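Local structure of manganese lipoxygenase (Gaeumannomyces graminis, 5FX8) at residues Ile408-Gln413 and Val464-Thr468; Asp427-Leu431 and Leu457-Leu463. The protein uses a catalytic manganese ion to oxygenate linoleic and alpha-linolenic acids to 11S- and 13R-hydroperoxy fatty acids. All blocks are in the same frame, centred on the assembly; numbering follows the deposited sequence.

Both contacts use helix 460-481, the helix that carries the manganese ligand His478, with Asn482 just beyond its end. Interaction 1 is a buried packing of two long helices, 396-420 against 460-481, with an ion pair between Arg409 and Asp465, both partly exposed. Interaction 2 lies farther out, about 30 Å from the centre of the chain against about 20 Å for interaction 1, and joins the short helix 428-431 to the start of helix 460-481. Besides the Asp427-Arg460 ion pair, the same carboxylate accepts the backbone NH of Arg460, and its leucines pack on each other and on the aliphatic part of the buried Arg460. The centres are about 13 Å apart, and the two meet where Arg409 packs against the backbone of Ala461.

Interaction 1 of 2, residues Ile408-Gln413 and Val464-Thr468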
loop_
_atom_site.group_PDB
_atom_site.type_symbol
_atom_site.label_atom_id
_atom_site.label_comp_id
_atom_site.label_asym_id
_atom_site.label_seq_id
_atom_site.Cartn_x
_atom_site.Cartn_y
_atom_site.Cartn_z
ATOM N N ILE A 408 11.111 7.254 -14.523
ATOM C CA ILE A 408 10.624 8.449 -13.851
ATOM C C ILE A 408 11.493 9.643 -14.204
ATOM O O ILE A 408 11.016 10.769 -14.330
ATOM C CB ILE A 408 10.586 8.201 -12.332
ATOM C CG1 ILE A 408 9.583 7.090 -11.992
ATOM C CG2 ILE A 408 10.342 9.489 -11.550
ATOM C CD1 ILE A 408 9.426 6.848 -10.524
ATOM N N ARG A 409 12.789 9.417 -14.343
ATOM C CA ARG A 409 13.694 10.526 -14.558
ATOM C C ARG A 409 13.583 11.005 -15.980
ATOM O O ARG A 409 13.533 12.208 -16.228
ATOM C CB ARG A 409 15.123 10.129 -14.223
ATOM C CG ARG A 409 16.053 11.279 -14.402
ATOM C CD ARG A 409 17.414 11.104 -13.804
ATOM N NE ARG A 409 18.109 12.374 -13.920
ATOM C CZ ARG A 409 18.236 13.264 -12.946
ATOM N NH1 ARG A 409 17.744 12.998 -11.733
ATOM N NH2 ARG A 409 18.876 14.410 -13.181
ATOM N N ARG A 410 13.478 10.076 -16.923
ATOM C CA ARG A 410 13.156 10.485 -18.276
ATOM C C ARG A 410 11.915 11.368 -18.290
ATOM O O ARG A 410 11.935 12.460 -18.869
ATOM C CB ARG A 410 12.985 9.267 -19.164
ATOM C CG ARG A 410 12.712 9.606 -20.596
ATOM C CD ARG A 410 12.448 8.349 -21.374
ATOM N NE ARG A 410 13.501 7.356 -21.158
ATOM C CZ ARG A 410 14.634 7.326 -21.858
ATOM N NH1 ARG A 410 14.858 8.233 -22.816
ATOM N NH2 ARG A 410 15.548 6.397 -21.601
ATOM N N PHE A 411 10.830 10.929 -17.639
ATOM C CA PHE A 411 9.644 11.774 -17.629
ATOM C C PHE A 411 9.932 13.128 -17.001
ATOM O O PHE A 411 9.497 14.157 -17.514
ATOM C CB PHE A 411 8.483 11.119 -16.899
ATOM C CG PHE A 411 7.316 12.029 -16.731
ATOM C CD1 PHE A 411 7.218 12.864 -15.634
ATOM C CD2 PHE A 411 6.331 12.075 -17.681
ATOM C CE1 PHE A 411 6.185 13.702 -15.500
ATOM C CE2 PHE A 411 5.278 12.908 -17.538
ATOM C CZ PHE A 411 5.211 13.732 -16.453
ATOM N N MET A 412 10.612 13.151 -15.861
ATOM C CA MET A 412 10.774 14.420 -15.177
ATOM C C MET A 412 11.634 15.350 -15.996
ATOM O O MET A 412 11.410 16.558 -16.010
ATOM C CB MET A 412 11.364 14.224 -13.782
ATOM C CG MET A 412 10.415 13.656 -12.784
ATOM S SD MET A 412 8.886 14.585 -12.571
ATOM C CE MET A 412 8.138 13.603 -11.286
ATOM N N GLN A 413 12.629 14.802 -16.675
ATOM C CA GLN A 413 13.469 15.604 -17.550
ATOM C C GLN A 413 12.646 16.214 -18.666
ATOM O O GLN A 413 12.750 17.409 -18.947
ATOM C CB GLN A 413 14.595 14.756 -18.117
ATOM C CG GLN A 413 15.616 15.574 -18.874
ATOM C CD GLN A 413 16.566 16.328 -17.958
ATOM O OE1 GLN A 413 17.337 15.715 -17.221
ATOM N NE2 GLN A 413 16.524 17.661 -18.007
ATOM N N VAL A 464 15.195 18.371 -11.451
ATOM C CA VAL A 464 14.854 17.036 -11.927
ATOM C C VAL A 464 15.172 15.991 -10.863
ATOM O O VAL A 464 14.446 15.002 -10.714
ATOM C CB VAL A 464 15.572 16.743 -13.262
ATOM C CG1 VAL A 464 15.439 15.312 -13.663
ATOM C CG2 VAL A 464 15.010 17.586 -14.344
ATOM N N ASP A 465 16.256 16.188 -10.109
ATOM C CA ASP A 465 16.565 15.280 -9.007
ATOM C C ASP A 465 15.481 15.298 -7.949
ATOM O O ASP A 465 15.043 14.250 -7.482
ATOM C CB ASP A 465 17.882 15.651 -8.361
ATOM C CG ASP A 465 19.063 15.292 -9.199
ATOM O OD1 ASP A 465 18.906 14.542 -10.197
ATOM O OD2 ASP A 465 20.157 15.781 -8.839
ATOM N N VAL A 466 15.054 16.488 -7.554
ATOM C CA VAL A 466 14.009 16.625 -6.549
ATOM C C VAL A 466 12.730 15.920 -6.987
ATOM O O VAL A 466 12.183 15.079 -6.261
ATOM C CB VAL A 466 13.776 18.116 -6.250
ATOM C CG1 VAL A 466 12.497 18.333 -5.468
ATOM C CG2 VAL A 466 14.936 18.643 -5.493
ATOM N N LEU A 467 12.244 16.236 -8.187
ATOM C CA LEU A 467 10.995 15.655 -8.666
ATOM C C LEU A 467 11.111 14.147 -8.889
ATOM O O LEU A 467 10.164 13.396 -8.614
ATOM C CB LEU A 467 10.556 16.368 -9.937
ATOM C CG LEU A 467 10.420 17.885 -9.835
ATOM C CD1 LEU A 467 9.898 18.505 -11.109
ATOM C CD2 LEU A 467 9.521 18.260 -8.665
ATOM N N THR A 468 12.264 13.682 -9.363
ATOM C CA THR A 468 12.483 12.250 -9.495
ATOM C C THR A 468 12.461 11.555 -8.142
ATOM O O THR A 468 11.850 10.496 -7.986
ATOM C CB THR A 468 13.801 11.999 -10.199
ATOM O OG1 THR A 468 13.819 12.779 -11.379
ATOM C CG2 THR A 468 13.913 10.576 -10.595
#
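Arg409 reaches from helix 396-420 to Asp465 on helix 460-481, and its guanidinium lies across Val464 on the way. The Val464 methyl CG1 sits over the centre of one guanidinium face, 3.5 Å from Arg409 CZ, while Asp465 OD1 comes in at the edge, near the guanidinium plane. The salt bridge runs from Arg409 NH1 to Asp465 OD1, and NH2 adds a weak, bent bond to the same oxygen at 3.0 Å. Both nitrogens share the single oxygen OD1, and the two flat groups are turned 51° apart, unlike a coplanar pairing of two nitrogens with two oxygens. Arg409 gets there with CG anti to the backbone N (chi1 -178°) and the chain extended as far as NE.

Deeper in, Met412 runs alongside Thr468 in the opposite direction, with its CB 3.7 Å from Thr468 OG1. A bend at chi2 then carries its sulfur to Leu467, where Met412 SD lies 3.6 Å from Leu467 CB, and its methyl CE ends near the Leu467 carbonyl oxygen. Thr468 turns its hydroxyl back to the carbonyl oxygen of Val464 in its own helix, leaving CG2 to meet Ile408 CG2 and Arg409 CB, both at 3.9 Å.

Around this layer, Val416 and Phe415 continue the packing on Val464 and Leu467, Phe555 touches Met412, and Phe575 of helix 566-587 touches Ile408. The segment axes approach to 9.1 Å and cross at 130°. This is close helix-helix packing in the largely helical body of a lipoxygenase, one partner being the helix that farther along supplies His478, with Asn482 just past its last turn, to the catalytic manganese.

Interaction 2 of 2, residues Asp427-Leu431 and Leu457-Leu463; sequences DGALL and LRRRAQL
Asp427 grips the start of helix 460-481 with both carboxylate oxygens. OD1 takes the salt bridge from Arg460 NE at 2.7 Å, on its syn side but tilted out of the carboxylate plane, with the oxygen nearly in the guanidinium plane and the N-H...O angle 132°. OD2 accepts the backbone N of Arg460 at 3.0 Å along a straighter line, 166°, although this NH comes from above the carboxylate plane. Arg459 holds the N-cap position of the helix, and a carboxylate from a separate segment meets the NH of the residue that follows the cap. The positive end of the helix dipole would be expected to favour a charged Asp427. On Arg460 the other end of the guanidinium has a second partner, NH1 pairing with Asp417 of helix 396-420.

With chi1 at -63° and the chain extended from CG to NE, Arg460 lays its methylenes past Asp427 and also against Leu430, whose CD1 lies 3.5 Å from Arg460 CG. The other methyl of Leu430, CD2, turns to Leu457 CD2 at 3.7 Å and to the backbone of Arg460. Tyr420 of helix 396-420 touches Leu430, Arg460 and Leu463, while Leu436 and Ile440 of helix 434-444 lie against Leu457. Gln437 ties both segments together, bonding to Leu457 N and to Leu430 O.

Toward the surface, Leu431 rests on the bend before the helix, its CD2 4.0 Å from the Leu457 carbonyl oxygen. Beside it, the CB of Asp427 lies 3.4 Å from the carbonyl oxygen of Arg458.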
loop_
_atom_site.group_PDB
_atom_site.type_symbol
_atom_site.label_atom_id
_atom_site.label_comp_id
_atom_site.label_asym_id
_atom_site.label_seq_id
_atom_site.Cartn_x
_atom_site.Cartn_y
_atom_site.Cartn_z
ATOM N N ASP A 427 19.830 28.191 -18.266
ATOM C CA ASP A 427 18.847 27.911 -17.222
ATOM C C ASP A 427 18.295 29.174 -16.543
ATOM O O ASP A 427 17.959 29.152 -15.369
ATOM C CB ASP A 427 19.446 26.974 -16.178
ATOM C CG ASP A 427 19.491 25.544 -16.655
ATOM O OD1 ASP A 427 18.854 25.252 -17.690
ATOM O OD2 ASP A 427 20.155 24.711 -16.019
ATOM N N GLY A 428 18.177 30.256 -17.314
ATOM C CA GLY A 428 17.661 31.492 -16.767
ATOM C C GLY A 428 16.195 31.422 -16.387
ATOM O O GLY A 428 15.791 31.969 -15.357
ATOM N N ALA A 429 15.376 30.752 -17.201
ATOM C CA ALA A 429 13.974 30.589 -16.825
ATOM C C ALA A 429 13.814 29.984 -15.421
ATOM O O ALA A 429 12.907 30.376 -14.683
ATOM C CB ALA A 429 13.234 29.750 -17.865
ATOM N N LEU A 430 14.669 29.030 -15.027
ATOM C CA LEU A 430 14.573 28.501 -13.666
ATOM C C LEU A 430 15.008 29.528 -12.647
ATOM O O LEU A 430 14.456 29.593 -11.551
ATOM C CB LEU A 430 15.428 27.252 -13.476
ATOM C CG LEU A 430 14.863 25.903 -13.866
ATOM C CD1 LEU A 430 15.064 25.690 -15.368
ATOM C CD2 LEU A 430 15.568 24.841 -13.074
ATOM N N LEU A 431 16.024 30.308 -12.966
ATOM C CA LEU A 431 16.533 31.225 -11.962
ATOM C C LEU A 431 15.554 32.345 -11.698
ATOM O O LEU A 431 15.466 32.824 -10.566
ATOM C CB LEU A 431 17.886 31.779 -12.386
ATOM C CG LEU A 431 19.036 30.826 -12.096
ATOM C CD1 LEU A 431 20.035 30.804 -13.244
ATOM C CD2 LEU A 431 19.681 31.186 -10.766
ATOM N N LEU A 457 18.699 27.780 -6.702
ATOM C CA LEU A 457 18.753 26.577 -7.511
ATOM C C LEU A 457 19.063 26.995 -8.940
ATOM O O LEU A 457 18.264 27.677 -9.584
ATOM C CB LEU A 457 17.436 25.801 -7.398
ATOM C CG LEU A 457 17.216 24.475 -8.138
ATOM C CD1 LEU A 457 16.291 23.441 -7.405
ATOM C CD2 LEU A 457 16.734 24.751 -9.571
ATOM N N ARG A 458 20.229 26.584 -9.433
ATOM C CA ARG A 458 20.761 27.121 -10.672
ATOM C C ARG A 458 20.644 26.190 -11.864
ATOM O O ARG A 458 20.674 26.676 -12.997
ATOM C CB ARG A 458 22.231 27.491 -10.488
ATOM C CG ARG A 458 22.576 27.911 -9.082
ATOM C CD ARG A 458 23.834 28.748 -9.058
ATOM N NE ARG A 458 23.584 30.112 -9.516
ATOM C CZ ARG A 458 23.688 31.184 -8.743
ATOM N NH1 ARG A 458 24.050 31.044 -7.478
ATOM N NH2 ARG A 458 23.445 32.387 -9.234
ATOM N N ARG A 459 20.501 24.883 -11.653
ATOM C CA ARG A 459 20.580 23.908 -12.733
ATOM C C ARG A 459 19.306 23.079 -12.815
ATOM O O ARG A 459 18.845 22.565 -11.802
ATOM C CB ARG A 459 21.793 22.996 -12.518
ATOM C CG ARG A 459 23.130 23.752 -12.465
ATOM C CD ARG A 459 24.342 22.829 -12.232
ATOM N NE ARG A 459 24.351 22.297 -10.871
ATOM C CZ ARG A 459 23.998 21.057 -10.540
ATOM N NH1 ARG A 459 23.619 20.185 -11.466
ATOM N NH2 ARG A 459 24.027 20.690 -9.267
ATOM N N ARG A 460 18.755 22.928 -14.024
ATOM C CA ARG A 460 17.638 22.008 -14.241
ATOM C C ARG A 460 17.867 20.643 -13.601
ATOM O O ARG A 460 16.929 20.041 -13.077
ATOM C CB ARG A 460 17.397 21.793 -15.725
ATOM C CG ARG A 460 17.015 22.993 -16.457
ATOM C CD ARG A 460 17.151 22.776 -17.920
ATOM N NE ARG A 460 16.677 23.944 -18.630
ATOM C CZ ARG A 460 15.637 23.906 -19.442
ATOM N NH1 ARG A 460 15.030 22.748 -19.634
ATOM N NH2 ARG A 460 15.212 25.000 -20.057
ATOM N N ALA A 461 19.085 20.104 -13.694
ATOM C CA ALA A 461 19.336 18.785 -13.133
ATOM C C ALA A 461 18.947 18.709 -11.665
ATOM O O ALA A 461 18.587 17.636 -11.179
ATOM C CB ALA A 461 20.804 18.406 -13.302
ATOM N N GLN A 462 19.018 19.825 -10.943
ATOM C CA GLN A 462 18.678 19.803 -9.525
ATOM C C GLN A 462 17.183 19.654 -9.333
ATOM O O GLN A 462 16.725 18.810 -8.554
ATOM C CB GLN A 462 19.173 21.068 -8.835
ATOM C CG GLN A 462 20.652 21.117 -8.680
ATOM C CD GLN A 462 21.113 22.356 -7.988
ATOM O OE1 GLN A 462 21.297 23.393 -8.616
ATOM N NE2 GLN A 462 21.308 22.262 -6.678
ATOM N N LEU A 463 16.407 20.468 -10.037
ATOM C CA LEU A 463 14.974 20.310 -9.977
ATOM C C LEU A 463 14.562 18.905 -10.407
ATOM O O LEU A 463 13.688 18.293 -9.786
ATOM C CB LEU A 463 14.313 21.383 -10.835
ATOM C CG LEU A 463 12.799 21.291 -10.787
ATOM C CD1 LEU A 463 12.362 21.465 -9.362
ATOM C CD2 LEU A 463 12.143 22.282 -11.683
#